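Local coordinates for dihydrodipicolinate synthase (Bacillus anthracis, PDB 1XKY), which probably catalyses the condensation of pyruvate with aspartate semialdehyde, a step of lysine biosynthesis, as a dihydrodipicolinate synthase built on a TIM barrel, at residues 11-16 with 168-173; 113-118 with 152-157; 182-187 with 192-197; 197-202 with 223-228; 204-209 with 227-232. All blocks are in the same frame, centred on the assembly; numbering follows the deposited sequence.

Contact 1 (11-16 with 168-173). With K (potassium ion), chain F.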
# COMPACT_ATOMS: atom_id res chain seq x y z
N ILE A 11 -27.77 -7.73 -24.45
CA ILE A 11 -27.56 -8.96 -23.69
C ILE A 11 -27.74 -8.71 -22.18
O ILE A 11 -27.29 -7.69 -21.65
CB ILE A 11 -26.17 -9.59 -24.01
CG1 ILE A 11 -26.11 -11.04 -23.51
CG2 ILE A 11 -25.03 -8.73 -23.44
CD1 ILE A 11 -24.95 -11.84 -24.10
N ASP A 12 -28.44 -9.62 -21.51
CA ASP A 12 -28.75 -9.47 -20.08
C ASP A 12 -28.10 -10.61 -19.31
O ASP A 12 -28.56 -11.75 -19.36
CB ASP A 12 -30.27 -9.47 -19.88
CG ASP A 12 -30.68 -9.30 -18.41
OD1 ASP A 12 -29.83 -9.04 -17.54
OD2 ASP A 12 -31.90 -9.41 -18.14
N PHE A 13 -27.04 -10.30 -18.57
CA PHE A 13 -26.33 -11.31 -17.78
C PHE A 13 -27.01 -11.61 -16.44
O PHE A 13 -26.57 -12.50 -15.73
CB PHE A 13 -24.88 -10.90 -17.55
CG PHE A 13 -24.11 -10.65 -18.80
CD1 PHE A 13 -24.02 -11.63 -19.78
CD2 PHE A 13 -23.47 -9.44 -19.01
CE1 PHE A 13 -23.31 -11.40 -20.95
CE2 PHE A 13 -22.76 -9.21 -20.18
CZ PHE A 13 -22.67 -10.19 -21.14
N GLY A 14 -28.05 -10.85 -16.10
CA GLY A 14 -28.75 -11.01 -14.83
C GLY A 14 -27.98 -10.48 -13.63
O GLY A 14 -27.06 -9.66 -13.78
N THR A 15 -28.35 -10.96 -12.44
CA THR A 15 -27.78 -10.45 -11.19
C THR A 15 -26.63 -11.30 -10.64
O THR A 15 -25.82 -10.80 -9.86
CB THR A 15 -28.86 -10.34 -10.09
OG1 THR A 15 -29.63 -11.55 -10.05
CG2 THR A 15 -29.77 -9.16 -10.35
N ILE A 16 -26.58 -12.58 -10.99
CA ILE A 16 -25.51 -13.47 -10.52
C ILE A 16 -24.85 -14.25 -11.67
O ILE A 16 -25.23 -15.38 -11.97
CB ILE A 16 -26.00 -14.48 -9.47
CG1 ILE A 16 -26.76 -13.77 -8.34
CG2 ILE A 16 -24.80 -15.27 -8.90
CD1 ILE A 16 -27.34 -14.68 -7.29
N ILE A 168 -19.00 -3.04 -26.32
CA ILE A 168 -18.48 -3.09 -24.94
C ILE A 168 -19.60 -2.64 -24.01
O ILE A 168 -19.91 -1.44 -23.91
CB ILE A 168 -17.19 -2.25 -24.75
CG1 ILE A 168 -16.12 -2.68 -25.76
CG2 ILE A 168 -16.68 -2.43 -23.31
CD1 ILE A 168 -14.78 -1.98 -25.65
N VAL A 169 -20.22 -3.62 -23.34
CA VAL A 169 -21.53 -3.43 -22.70
C VAL A 169 -21.53 -3.52 -21.17
O VAL A 169 -22.53 -3.17 -20.53
CB VAL A 169 -22.57 -4.44 -23.27
CG1 VAL A 169 -22.71 -4.28 -24.77
CG2 VAL A 169 -22.23 -5.91 -22.92
N ALA A 170 -20.42 -3.96 -20.58
CA ALA A 170 -20.37 -4.17 -19.13
C ALA A 170 -18.94 -4.25 -18.62
O ALA A 170 -18.00 -4.39 -19.40
CB ALA A 170 -21.14 -5.44 -18.75
N ILE A 171 -18.80 -4.14 -17.29
CA ILE A 171 -17.52 -4.32 -16.62
C ILE A 171 -17.72 -5.13 -15.34
O ILE A 171 -18.68 -4.92 -14.59
CB ILE A 171 -16.80 -2.97 -16.34
CG1 ILE A 171 -15.43 -3.20 -15.67
CG2 ILE A 171 -17.68 -2.04 -15.51
CD1 ILE A 171 -14.51 -2.01 -15.77
N LYS A 172 -16.84 -6.10 -15.13
CA LYS A 172 -16.68 -6.77 -13.84
C LYS A 172 -15.62 -5.97 -13.09
O LYS A 172 -14.46 -5.96 -13.48
CB LYS A 172 -16.22 -8.23 -14.03
CG LYS A 172 -15.89 -8.95 -12.72
CD LYS A 172 -15.33 -10.34 -12.96
CE LYS A 172 -14.98 -11.03 -11.63
NZ LYS A 172 -14.47 -12.42 -11.83
N ASP A 173 -16.03 -5.27 -12.03
CA ASP A 173 -15.10 -4.41 -11.30
C ASP A 173 -14.65 -5.03 -9.99
O ASP A 173 -15.34 -4.93 -8.97
CB ASP A 173 -15.72 -3.02 -11.06
CG ASP A 173 -14.68 -1.98 -10.62
OD1 ASP A 173 -13.59 -2.38 -10.16
OD2 ASP A 173 -14.96 -0.77 -10.73
K K F . -21.46 0.20 -25.42
O HOH W 1 -23.49 -0.41 -23.41
O HOH W 2 -22.79 1.85 -26.98

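Contact 2 (113-118 with 152-157)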
# COMPACT_ATOMS: atom_id res chain seq x y z
N LEU A 113 -12.79 -9.71 -21.13
CA LEU A 113 -11.43 -9.23 -21.41
C LEU A 113 -10.82 -8.57 -20.17
O LEU A 113 -11.23 -7.49 -19.75
CB LEU A 113 -11.48 -8.21 -22.57
CG LEU A 113 -12.13 -8.68 -23.88
CD1 LEU A 113 -12.06 -7.57 -24.92
CD2 LEU A 113 -11.46 -9.94 -24.43
N VAL A 114 -9.82 -9.24 -19.60
CA VAL A 114 -9.13 -8.77 -18.41
C VAL A 114 -8.10 -7.68 -18.73
O VAL A 114 -7.50 -7.68 -19.80
CB VAL A 114 -8.45 -9.97 -17.65
CG1 VAL A 114 -7.21 -10.46 -18.40
CG2 VAL A 114 -8.14 -9.60 -16.21
N ALA A 115 -7.92 -6.73 -17.81
CA ALA A 115 -6.77 -5.83 -17.87
C ALA A 115 -5.49 -6.66 -17.99
O ALA A 115 -5.25 -7.54 -17.15
CB ALA A 115 -6.72 -4.95 -16.61
N PRO A 116 -4.68 -6.43 -19.04
CA PRO A 116 -3.42 -7.16 -19.16
C PRO A 116 -2.59 -7.15 -17.88
O PRO A 116 -2.32 -6.09 -17.30
CB PRO A 116 -2.69 -6.41 -20.28
CG PRO A 116 -3.78 -5.94 -21.15
CD PRO A 116 -4.88 -5.53 -20.18
N TYR A 117 -2.21 -8.36 -17.47
CA TYR A 117 -1.37 -8.61 -16.31
C TYR A 117 0.09 -8.69 -16.74
O TYR A 117 0.39 -8.89 -17.91
CB TYR A 117 -1.77 -9.95 -15.67
CG TYR A 117 -2.05 -11.02 -16.71
CD1 TYR A 117 -3.34 -11.24 -17.18
CD2 TYR A 117 -1.01 -11.78 -17.25
CE1 TYR A 117 -3.59 -12.18 -18.15
CE2 TYR A 117 -1.26 -12.74 -18.23
CZ TYR A 117 -2.55 -12.93 -18.67
OH TYR A 117 -2.81 -13.87 -19.63
N TYR A 118 0.99 -8.55 -15.77
CA TYR A 118 2.43 -8.75 -15.95
C TYR A 118 3.15 -7.62 -16.71
O TYR A 118 4.15 -7.12 -16.21
CB TYR A 118 2.73 -10.13 -16.57
CG TYR A 118 4.19 -10.53 -16.54
CD1 TYR A 118 4.92 -10.54 -15.34
CD2 TYR A 118 4.84 -10.93 -17.71
CE1 TYR A 118 6.26 -10.91 -15.32
CE2 TYR A 118 6.18 -11.31 -17.69
CZ TYR A 118 6.89 -11.29 -16.50
OH TYR A 118 8.21 -11.68 -16.49
N VAL A 152 -2.26 -2.95 -12.57
CA VAL A 152 -2.87 -1.77 -13.16
C VAL A 152 -4.38 -1.75 -12.92
O VAL A 152 -5.00 -2.79 -12.74
CB VAL A 152 -2.60 -1.70 -14.68
CG1 VAL A 152 -1.11 -1.55 -14.95
CG2 VAL A 152 -3.15 -2.93 -15.38
N GLN A 153 -4.95 -0.55 -12.92
CA GLN A 153 -6.40 -0.39 -13.00
C GLN A 153 -6.82 0.19 -14.34
O GLN A 153 -6.11 1.01 -14.92
CB GLN A 153 -6.90 0.49 -11.86
CG GLN A 153 -5.97 1.63 -11.50
CD GLN A 153 -6.28 2.91 -12.26
OE1 GLN A 153 -7.41 3.40 -12.22
NE2 GLN A 153 -5.29 3.44 -12.96
N ILE A 154 -7.98 -0.23 -14.83
CA ILE A 154 -8.73 0.54 -15.82
C ILE A 154 -9.40 1.75 -15.17
O ILE A 154 -10.42 1.61 -14.49
CB ILE A 154 -9.77 -0.34 -16.52
CG1 ILE A 154 -9.24 -1.77 -16.68
CG2 ILE A 154 -10.15 0.25 -17.87
CD1 ILE A 154 -10.15 -2.67 -17.48
N SER A 155 -8.84 2.93 -15.39
CA SER A 155 -9.38 4.16 -14.82
C SER A 155 -10.84 4.36 -15.22
O SER A 155 -11.29 3.82 -16.23
CB SER A 155 -8.54 5.36 -15.25
OG SER A 155 -8.87 5.76 -16.57
N VAL A 156 -11.56 5.13 -14.42
CA VAL A 156 -12.95 5.47 -14.73
C VAL A 156 -13.04 6.05 -16.15
O VAL A 156 -13.89 5.63 -16.93
CB VAL A 156 -13.54 6.48 -13.70
CG1 VAL A 156 -14.89 7.02 -14.18
CG2 VAL A 156 -13.66 5.83 -12.31
N ASP A 157 -12.16 7.00 -16.46
CA ASP A 157 -12.12 7.64 -17.78
C ASP A 157 -11.95 6.64 -18.92
O ASP A 157 -12.64 6.71 -19.93
CB ASP A 157 -11.00 8.69 -17.83
CG ASP A 157 -11.34 9.97 -17.05
OD1 ASP A 157 -12.49 10.12 -16.54
OD2 ASP A 157 -10.44 10.83 -16.95

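Contact 3 (182-187 with 192-197). With K (potassium ion), chain E.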
# COMPACT_ATOMS: atom_id res chain seq x y z
N THR A 182 -19.33 3.80 -8.51
CA THR A 182 -20.34 4.88 -8.53
C THR A 182 -20.13 5.79 -9.72
O THR A 182 -21.08 6.13 -10.42
CB THR A 182 -20.29 5.75 -7.23
OG1 THR A 182 -20.73 4.99 -6.10
CG2 THR A 182 -21.16 6.99 -7.38
N GLU A 183 -18.88 6.19 -9.95
CA GLU A 183 -18.55 7.13 -11.01
C GLU A 183 -18.74 6.53 -12.40
O GLU A 183 -19.22 7.20 -13.32
CB GLU A 183 -17.11 7.61 -10.82
CG GLU A 183 -16.78 8.87 -11.60
CD GLU A 183 -15.35 9.32 -11.39
OE1 GLU A 183 -14.77 8.97 -10.33
OE2 GLU A 183 -14.80 10.02 -12.27
N ILE A 184 -18.34 5.27 -12.56
CA ILE A 184 -18.53 4.55 -13.82
C ILE A 184 -20.02 4.44 -14.13
O ILE A 184 -20.45 4.71 -15.25
CB ILE A 184 -17.91 3.12 -13.78
CG1 ILE A 184 -16.38 3.21 -13.67
CG2 ILE A 184 -18.31 2.33 -15.04
CD1 ILE A 184 -15.71 1.90 -13.31
N ILE A 185 -20.80 4.04 -13.12
CA ILE A 185 -22.25 3.92 -13.25
C ILE A 185 -22.83 5.26 -13.71
O ILE A 185 -23.62 5.31 -14.65
CB ILE A 185 -22.93 3.45 -11.93
CG1 ILE A 185 -22.55 1.99 -11.62
CG2 ILE A 185 -24.46 3.58 -12.02
CD1 ILE A 185 -22.68 1.59 -10.16
N GLU A 186 -22.43 6.34 -13.05
CA GLU A 186 -22.95 7.67 -13.34
C GLU A 186 -22.60 8.14 -14.76
O GLU A 186 -23.45 8.64 -15.49
CB GLU A 186 -22.37 8.65 -12.32
CG GLU A 186 -22.88 10.09 -12.42
CD GLU A 186 -22.35 10.95 -11.28
OE1 GLU A 186 -22.81 12.11 -11.14
OE2 GLU A 186 -21.46 10.47 -10.53
N LYS A 187 -21.34 7.94 -15.15
CA LYS A 187 -20.80 8.54 -16.37
C LYS A 187 -21.04 7.74 -17.65
O LYS A 187 -20.82 8.26 -18.74
CB LYS A 187 -19.31 8.81 -16.19
CG LYS A 187 -19.02 9.94 -15.22
CD LYS A 187 -17.54 10.15 -15.01
CE LYS A 187 -17.26 11.47 -14.30
NZ LYS A 187 -17.30 12.59 -15.29
N PHE A 192 -24.98 0.41 -20.22
CA PHE A 192 -23.70 -0.10 -19.79
C PHE A 192 -23.79 -0.51 -18.32
O PHE A 192 -24.08 0.32 -17.46
CB PHE A 192 -22.59 0.93 -19.98
CG PHE A 192 -21.22 0.41 -19.67
CD1 PHE A 192 -20.48 -0.27 -20.64
CD2 PHE A 192 -20.67 0.57 -18.41
CE1 PHE A 192 -19.23 -0.76 -20.35
CE2 PHE A 192 -19.40 0.08 -18.11
CZ PHE A 192 -18.68 -0.59 -19.09
N ALA A 193 -23.54 -1.79 -18.05
CA ALA A 193 -23.74 -2.38 -16.72
C ALA A 193 -22.43 -2.57 -15.94
O ALA A 193 -21.44 -3.07 -16.47
CB ALA A 193 -24.47 -3.72 -16.86
N VAL A 194 -22.45 -2.17 -14.66
CA VAL A 194 -21.34 -2.42 -13.74
C VAL A 194 -21.69 -3.58 -12.82
O VAL A 194 -22.70 -3.55 -12.12
CB VAL A 194 -21.02 -1.15 -12.90
CG1 VAL A 194 -19.95 -1.46 -11.83
CG2 VAL A 194 -20.55 -0.02 -13.81
N TYR A 195 -20.85 -4.62 -12.84
CA TYR A 195 -20.94 -5.75 -11.92
C TYR A 195 -19.85 -5.66 -10.88
O TYR A 195 -18.71 -5.36 -11.22
CB TYR A 195 -20.81 -7.09 -12.67
CG TYR A 195 -22.06 -7.45 -13.42
CD1 TYR A 195 -22.98 -8.34 -12.87
CD2 TYR A 195 -22.36 -6.86 -14.64
CE1 TYR A 195 -24.16 -8.65 -13.54
CE2 TYR A 195 -23.54 -7.16 -15.31
CZ TYR A 195 -24.44 -8.05 -14.76
OH TYR A 195 -25.59 -8.34 -15.44
N SER A 196 -20.17 -5.95 -9.62
CA SER A 196 -19.11 -6.20 -8.64
C SER A 196 -18.33 -7.44 -9.07
O SER A 196 -18.89 -8.40 -9.59
CB SER A 196 -19.66 -6.38 -7.23
OG SER A 196 -18.62 -6.72 -6.33
N GLY A 197 -17.01 -7.38 -8.88
CA GLY A 197 -16.13 -8.53 -9.07
C GLY A 197 -15.71 -9.13 -7.74
O GLY A 197 -14.87 -10.02 -7.71
K K E . -24.56 3.39 -16.50
O HOH W 3 -23.64 1.18 -15.07
O HOH W 4 -27.14 1.92 -15.50
O HOH W 5 -26.81 4.77 -16.08

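Contact 4 (197-202 with 223-228)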
# COMPACT_ATOMS: atom_id res chain seq x y z
N GLY A 197 -17.01 -7.38 -8.88
CA GLY A 197 -16.13 -8.53 -9.07
C GLY A 197 -15.71 -9.13 -7.74
O GLY A 197 -14.87 -10.02 -7.71
N ASP A 198 -16.30 -8.65 -6.64
CA ASP A 198 -16.07 -9.25 -5.32
C ASP A 198 -17.39 -9.56 -4.62
O ASP A 198 -18.23 -8.68 -4.42
CB ASP A 198 -15.22 -8.32 -4.46
CG ASP A 198 -13.79 -8.22 -4.97
OD1 ASP A 198 -13.06 -9.23 -4.86
OD2 ASP A 198 -13.42 -7.15 -5.51
N ASP A 199 -17.53 -10.82 -4.21
CA ASP A 199 -18.76 -11.31 -3.59
C ASP A 199 -19.22 -10.47 -2.41
O ASP A 199 -20.40 -10.11 -2.32
CB ASP A 199 -18.58 -12.77 -3.16
CG ASP A 199 -18.75 -13.73 -4.30
OD1 ASP A 199 -19.86 -13.72 -4.89
OD2 ASP A 199 -17.81 -14.49 -4.62
N GLY A 200 -18.29 -10.16 -1.51
CA GLY A 200 -18.61 -9.39 -0.32
C GLY A 200 -19.19 -8.01 -0.62
O GLY A 200 -19.96 -7.48 0.16
N LEU A 201 -18.80 -7.43 -1.75
CA LEU A 201 -19.30 -6.12 -2.15
C LEU A 201 -20.61 -6.12 -2.91
O LEU A 201 -21.08 -5.06 -3.30
CB LEU A 201 -18.24 -5.37 -2.97
CG LEU A 201 -16.97 -5.02 -2.19
CD1 LEU A 201 -16.08 -4.11 -3.02
CD2 LEU A 201 -17.31 -4.38 -0.85
N THR A 202 -21.22 -7.29 -3.13
CA THR A 202 -22.45 -7.36 -3.93
C THR A 202 -23.49 -6.32 -3.47
O THR A 202 -23.96 -5.49 -4.27
CB THR A 202 -23.09 -8.76 -3.88
OG1 THR A 202 -22.15 -9.74 -4.35
CG2 THR A 202 -24.36 -8.81 -4.72
N ASN A 223 -28.21 -19.98 -3.88
CA ASN A 223 -29.61 -19.77 -3.49
C ASN A 223 -29.71 -18.68 -2.42
O ASN A 223 -30.62 -17.85 -2.46
CB ASN A 223 -30.28 -21.06 -3.00
CG ASN A 223 -30.58 -22.05 -4.13
OD1 ASN A 223 -30.72 -21.68 -5.30
ND2 ASN A 223 -30.70 -23.32 -3.78
N GLU A 224 -28.76 -18.68 -1.49
CA GLU A 224 -28.70 -17.66 -0.44
C GLU A 224 -28.48 -16.25 -1.03
O GLU A 224 -29.15 -15.29 -0.63
CB GLU A 224 -27.59 -17.99 0.57
CG GLU A 224 -27.90 -19.20 1.48
CD GLU A 224 -27.62 -20.57 0.84
OE1 GLU A 224 -27.33 -20.65 -0.37
OE2 GLU A 224 -27.74 -21.58 1.55
N MET A 225 -27.56 -16.15 -1.98
CA MET A 225 -27.30 -14.88 -2.68
C MET A 225 -28.52 -14.41 -3.48
O MET A 225 -28.79 -13.22 -3.54
CB MET A 225 -26.11 -15.03 -3.63
CG MET A 225 -24.79 -15.30 -2.93
SD MET A 225 -23.46 -15.64 -4.09
CE MET A 225 -23.38 -14.06 -4.95
N GLN A 226 -29.23 -15.35 -4.09
CA GLN A 226 -30.46 -15.03 -4.81
C GLN A 226 -31.50 -14.42 -3.86
O GLN A 226 -32.12 -13.40 -4.17
CB GLN A 226 -31.00 -16.29 -5.48
CG GLN A 226 -32.24 -16.10 -6.33
CD GLN A 226 -32.63 -17.38 -7.05
OE1 GLN A 226 -33.14 -18.32 -6.43
NE2 GLN A 226 -32.37 -17.43 -8.33
N GLU A 227 -31.68 -15.03 -2.69
CA GLU A 227 -32.62 -14.52 -1.68
C GLU A 227 -32.15 -13.18 -1.11
O GLU A 227 -32.96 -12.31 -0.83
CB GLU A 227 -32.79 -15.55 -0.55
CG GLU A 227 -33.74 -15.14 0.58
CD GLU A 227 -35.21 -15.28 0.24
OE1 GLU A 227 -36.05 -14.83 1.04
OE2 GLU A 227 -35.55 -15.83 -0.82
N MET A 228 -30.84 -13.03 -0.91
CA MET A 228 -30.25 -11.77 -0.47
C MET A 228 -30.60 -10.62 -1.41
O MET A 228 -31.03 -9.55 -0.97
CB MET A 228 -28.73 -11.89 -0.34
CG MET A 228 -28.07 -10.68 0.29
SD MET A 228 -26.28 -10.66 0.14
CE MET A 228 -26.03 -10.55 -1.63

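Contact 5 (204-209 with 227-232)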
# COMPACT_ATOMS: atom_id res chain seq x y z
N PRO A 204 -23.39 -3.59 -1.13
CA PRO A 204 -23.04 -2.17 -1.25
C PRO A 204 -22.82 -1.69 -2.70
O PRO A 204 -23.11 -0.53 -3.00
CB PRO A 204 -21.74 -2.05 -0.43
CG PRO A 204 -21.21 -3.43 -0.33
CD PRO A 204 -22.41 -4.34 -0.33
N ALA A 205 -22.34 -2.56 -3.58
CA ALA A 205 -22.21 -2.21 -5.00
C ALA A 205 -23.58 -2.00 -5.66
O ALA A 205 -23.80 -1.04 -6.39
CB ALA A 205 -21.42 -3.28 -5.74
N MET A 206 -24.51 -2.91 -5.39
CA MET A 206 -25.87 -2.77 -5.89
C MET A 206 -26.56 -1.53 -5.29
O MET A 206 -27.31 -0.84 -5.99
CB MET A 206 -26.67 -4.05 -5.64
CG MET A 206 -26.19 -5.20 -6.54
SD MET A 206 -27.16 -6.70 -6.39
CE MET A 206 -28.60 -6.25 -7.34
N ALA A 207 -26.27 -1.20 -4.04
CA ALA A 207 -26.82 0.00 -3.41
C ALA A 207 -26.49 1.28 -4.18
O ALA A 207 -27.32 2.18 -4.24
CB ALA A 207 -26.37 0.12 -1.97
N VAL A 208 -25.30 1.35 -4.78
CA VAL A 208 -24.89 2.51 -5.57
C VAL A 208 -25.21 2.39 -7.07
O VAL A 208 -24.88 3.29 -7.85
CB VAL A 208 -23.37 2.84 -5.37
CG1 VAL A 208 -23.06 3.06 -3.89
CG2 VAL A 208 -22.45 1.76 -5.96
N GLY A 209 -25.85 1.28 -7.46
CA GLY A 209 -26.37 1.11 -8.82
C GLY A 209 -25.73 0.03 -9.68
O GLY A 209 -26.01 -0.04 -10.88
N GLU A 227 -31.68 -15.03 -2.69
CA GLU A 227 -32.62 -14.52 -1.68
C GLU A 227 -32.15 -13.18 -1.11
O GLU A 227 -32.96 -12.31 -0.83
CB GLU A 227 -32.79 -15.55 -0.55
CG GLU A 227 -33.74 -15.14 0.58
CD GLU A 227 -35.21 -15.28 0.24
OE1 GLU A 227 -36.05 -14.83 1.04
OE2 GLU A 227 -35.55 -15.83 -0.82
N MET A 228 -30.84 -13.03 -0.91
CA MET A 228 -30.25 -11.77 -0.47
C MET A 228 -30.60 -10.62 -1.41
O MET A 228 -31.03 -9.55 -0.97
CB MET A 228 -28.73 -11.89 -0.34
CG MET A 228 -28.07 -10.68 0.29
SD MET A 228 -26.28 -10.66 0.14
CE MET A 228 -26.03 -10.55 -1.63
N ILE A 229 -30.41 -10.85 -2.71
CA ILE A 229 -30.67 -9.83 -3.73
C ILE A 229 -32.16 -9.52 -3.85
O ILE A 229 -32.53 -8.36 -4.01
CB ILE A 229 -30.07 -10.25 -5.10
CG1 ILE A 229 -28.54 -10.23 -5.03
CG2 ILE A 229 -30.58 -9.34 -6.23
CD1 ILE A 229 -27.86 -10.78 -6.24
N ALA A 230 -33.01 -10.54 -3.76
CA ALA A 230 -34.46 -10.34 -3.79
C ALA A 230 -34.93 -9.50 -2.59
O ALA A 230 -35.71 -8.56 -2.74
CB ALA A 230 -35.17 -11.67 -3.81
N ALA A 231 -34.42 -9.84 -1.41
CA ALA A 231 -34.70 -9.08 -0.19
C ALA A 231 -34.22 -7.64 -0.31
O ALA A 231 -34.94 -6.70 0.05
CB ALA A 231 -34.06 -9.75 1.00
N PHE A 232 -33.00 -7.46 -0.80
CA PHE A 232 -32.45 -6.13 -1.00
C PHE A 232 -33.29 -5.30 -1.96
O PHE A 232 -33.69 -4.19 -1.64
CB PHE A 232 -31.02 -6.20 -1.53
CG PHE A 232 -30.37 -4.86 -1.62
CD1 PHE A 232 -29.92 -4.22 -0.46
CD2 PHE A 232 -30.25 -4.20 -2.83
CE1 PHE A 232 -29.33 -2.97 -0.53
CE2 PHE A 232 -29.66 -2.95 -2.90
CZ PHE A 232 -29.21 -2.33 -1.75

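Contact 1 (11-16 with 168-173)
At the N-terminal end of the TIM barrel, Ile11 and Phe13, in the loop that leads into strand 16-19, pack on Val169 and Ala170 at the start of strand 168-173. One methyl serves two partners: Val169 CG2 meets Ile11 CG2 at 4.0 Å, the two side chains crossing at about a right angle, and also meets Phe13 CE2 at 4.3 Å. The Phe13 ring turns its edge to Ala170, whose CB lies near the ring plane and 4.3 Å from CE2. Two consecutive strand residues can face the same loop because the backbone at Val169 leaves the extended form (psi -11°). In the loop, an Asx turn spans Asp12 to Gly14, with Phe13 at its centre: Gly14 N donates to Asp12 OD1 over 2.9 Å, reaching it from above the carboxylate plane, and the same oxygen forms a salt bridge with Lys211. Met142 packs on Phe13 and Ala170, and Pro140 on Ile11, extending the apolar patch. One residue before Val169, the chain also serves a cation. Together with carbonyl oxygens of Ser163, Ile165 and Glu166 and two waters, Ile168 O binds a potassium ion at 2.7 Å.

Contact 2 (113-118 with 152-157)
Ile154 reaches Ala115 with one branch of its side chain. Its CB is still 5.5 Å from Ala115 CB. The next atom, CG1, comes to 4.1 Å from that methyl, because chi1 of -35° sets CG1 beside the backbone N and turns it to the segment 113-118. CD1 continues the extended chain past the same methyl, 4.2 Å from Ala115 CB, so that the alanine lies along the outer half of the isoleucine. The other branch, CG2, leads off from Ala115; the isoleucine also packs on Phe130 of helix 123-135. Two residues earlier, Val152 makes a second contact of similar extent through CG2, which rests 4.3 Å from Ala115 CB and 3.8 Å from the carbonyl oxygen of Pro116. The touching is thus apolar apart from this methyl-carbonyl approach. Polar bonds to residues nearby hold the two backbones in place: Ala115 O is bonded to Ser150 OG, Ile154 N to Asn145 OD1, and the amide of Gln123 to both Gln153 O and Ser155 N. Ser155 then takes the N-cap position of helix 156-163. Farther along 113-118, Tyr117 and Tyr118 stack with Tyr118 and Tyr117 of a neighbouring subunit. The contact sits at the C-terminal end of barrel strand 110-114, which pairs with strand 141-145, and ties the turn leaving that strand to the link between helices 147-150 and 156-163, with helix 123-135 packed alongside.

Contact 3 (182-187 with 192-197)
Val194 stands at about a right angle to both Ile184 and Ile185, and this perpendicular packing joins the last two elements of the beta-alpha-beta unit formed by strand 168-173, helix 178-187 and strand 193-196 in the TIM barrel. A single methyl of the valine, CG2, does most of the touching. It presses on Ile184 CG2 at 3.5 Å, tighter than usual van der Waals contact, and on Ile185 CG1 at 3.6 Å, so it is wedged between two successive side chains of the helix. Val194 CB adds a contact of 3.7 Å to the same Ile185 CG1. The two isoleucines come to the valine differently: Ile184 points straight at the strand, whereas the CA-CB bond of Ile185 runs alongside it and the side chain closes in through CG1. Phe192 slants across Ile184, touching CG2 with ring atom CE2 at 4.0 Å, and Ile171 of the neighbouring strand packs against the same ring. On the helix, Thr182 OG1 is hydrogen-bonded to His244 NE2 of a neighbouring subunit. The last turn of the helix and the residue just before the strand share a potassium ion, which Thr188 and Ala189 help to bind: Ile185 O lies 2.8 Å from the metal, and Phe192 O makes a longer bond of 3.2 Å.

Contact 4 (197-202 with 223-228)
The carboxylate of Asp199 meets the methyl end of Met225 through OD1: Met225 CE lies 3.5 Å from OD1, roughly in line with the CG-OD1 bond and tilted about 23° from the carboxylate plane. The two side chains cross at about a right angle, and a bend at the end of Met225 turns CE to the oxygen. Stronger partners hold the carboxylate: Ser215 OG bonds OD1, while the backbone N atoms of Val216 and Ala217 bond OD2, which should fix its rotation. The aspartate belongs to the 3-10 turn that follows strand 193-196 of the TIM barrel and opens helix 202-207, and the methionine to helix 218-234, which comes after the last barrel strand. The peptide carbonyl of Asp199 is gripped twice by Thr202, through its N at 3.0 Å and through OG1 at 2.7 Å, the hydroxyl donor standing 21° out of the carbonyl plane. With OG1 so engaged, CG2 of Thr202 faces the helix and touches Met228 CE at 3.9 Å; Met228 CE also lies 4.1 Å from Thr202 CB. Met228 packs further on Leu243 and Leu247 of helix 237-253, and Met225 on Ile213.

Contact 5 (204-209 with 227-232)
Phe232 and Ile229, one turn apart on helix 218-234, receive Ala207 and Met206 of helix 202-207. The phenyl ring reaches its partner at the rim: Ala207 CA lies near the ring plane, 3.7 Å from Phe232 CZ, and Ala207 CB is 3.8 Å from the same carbon. Ring atom CE2 comes within 4.2 Å of Met206 CB. A chi1 of -174°, which sets CG of Phe232 opposite its backbone N, carries the ring out from its own helix to the other. Met206 crosses Ile229 at about a right angle, with SD 4.0 Å from Ile229 CG1; its bend at chi3 (77°) then lays CE on Ile229 CG2 at 3.8 Å. Farther out, a Schellman motif ends the shorter helix: Gly209, with positive phi, donates its N to Met206 O over 3.0 Å. Thr15 packs on Ile229 from the loop before the first strand. A neighbouring subunit covers the Phe232 end, where its Phe237 meets the ring with planes at about 35° and its Gln241 bonds Ala207 O. Helices 202-207 and 218-234 follow the seventh and eighth strands of the TIM barrel, and they pack together where subunits of the tetramer meet.

Overall arrangement
Following the chain, contact 1 brings the loop before the first barrel strand to strand 168-173, closing a long loop across much of the barrel. Contact 2 falls wholly within that span and joins the end of strand 110-114 to the link before helix 156-163. Contact 3 follows in series, closing the short turn between helix 178-187 and strand 193-196, which pairs with strand 168-173 of contact 1. From Gly197, shared with contact 3, contact 4 reaches helix 218-234; contact 5 begins inside its span and ends slightly beyond, so these two overlap and share Glu227 and Met228. Ile229 of contact 5 and Met225 of contact 4 also pack on Ile16, returning to the N-terminal segment.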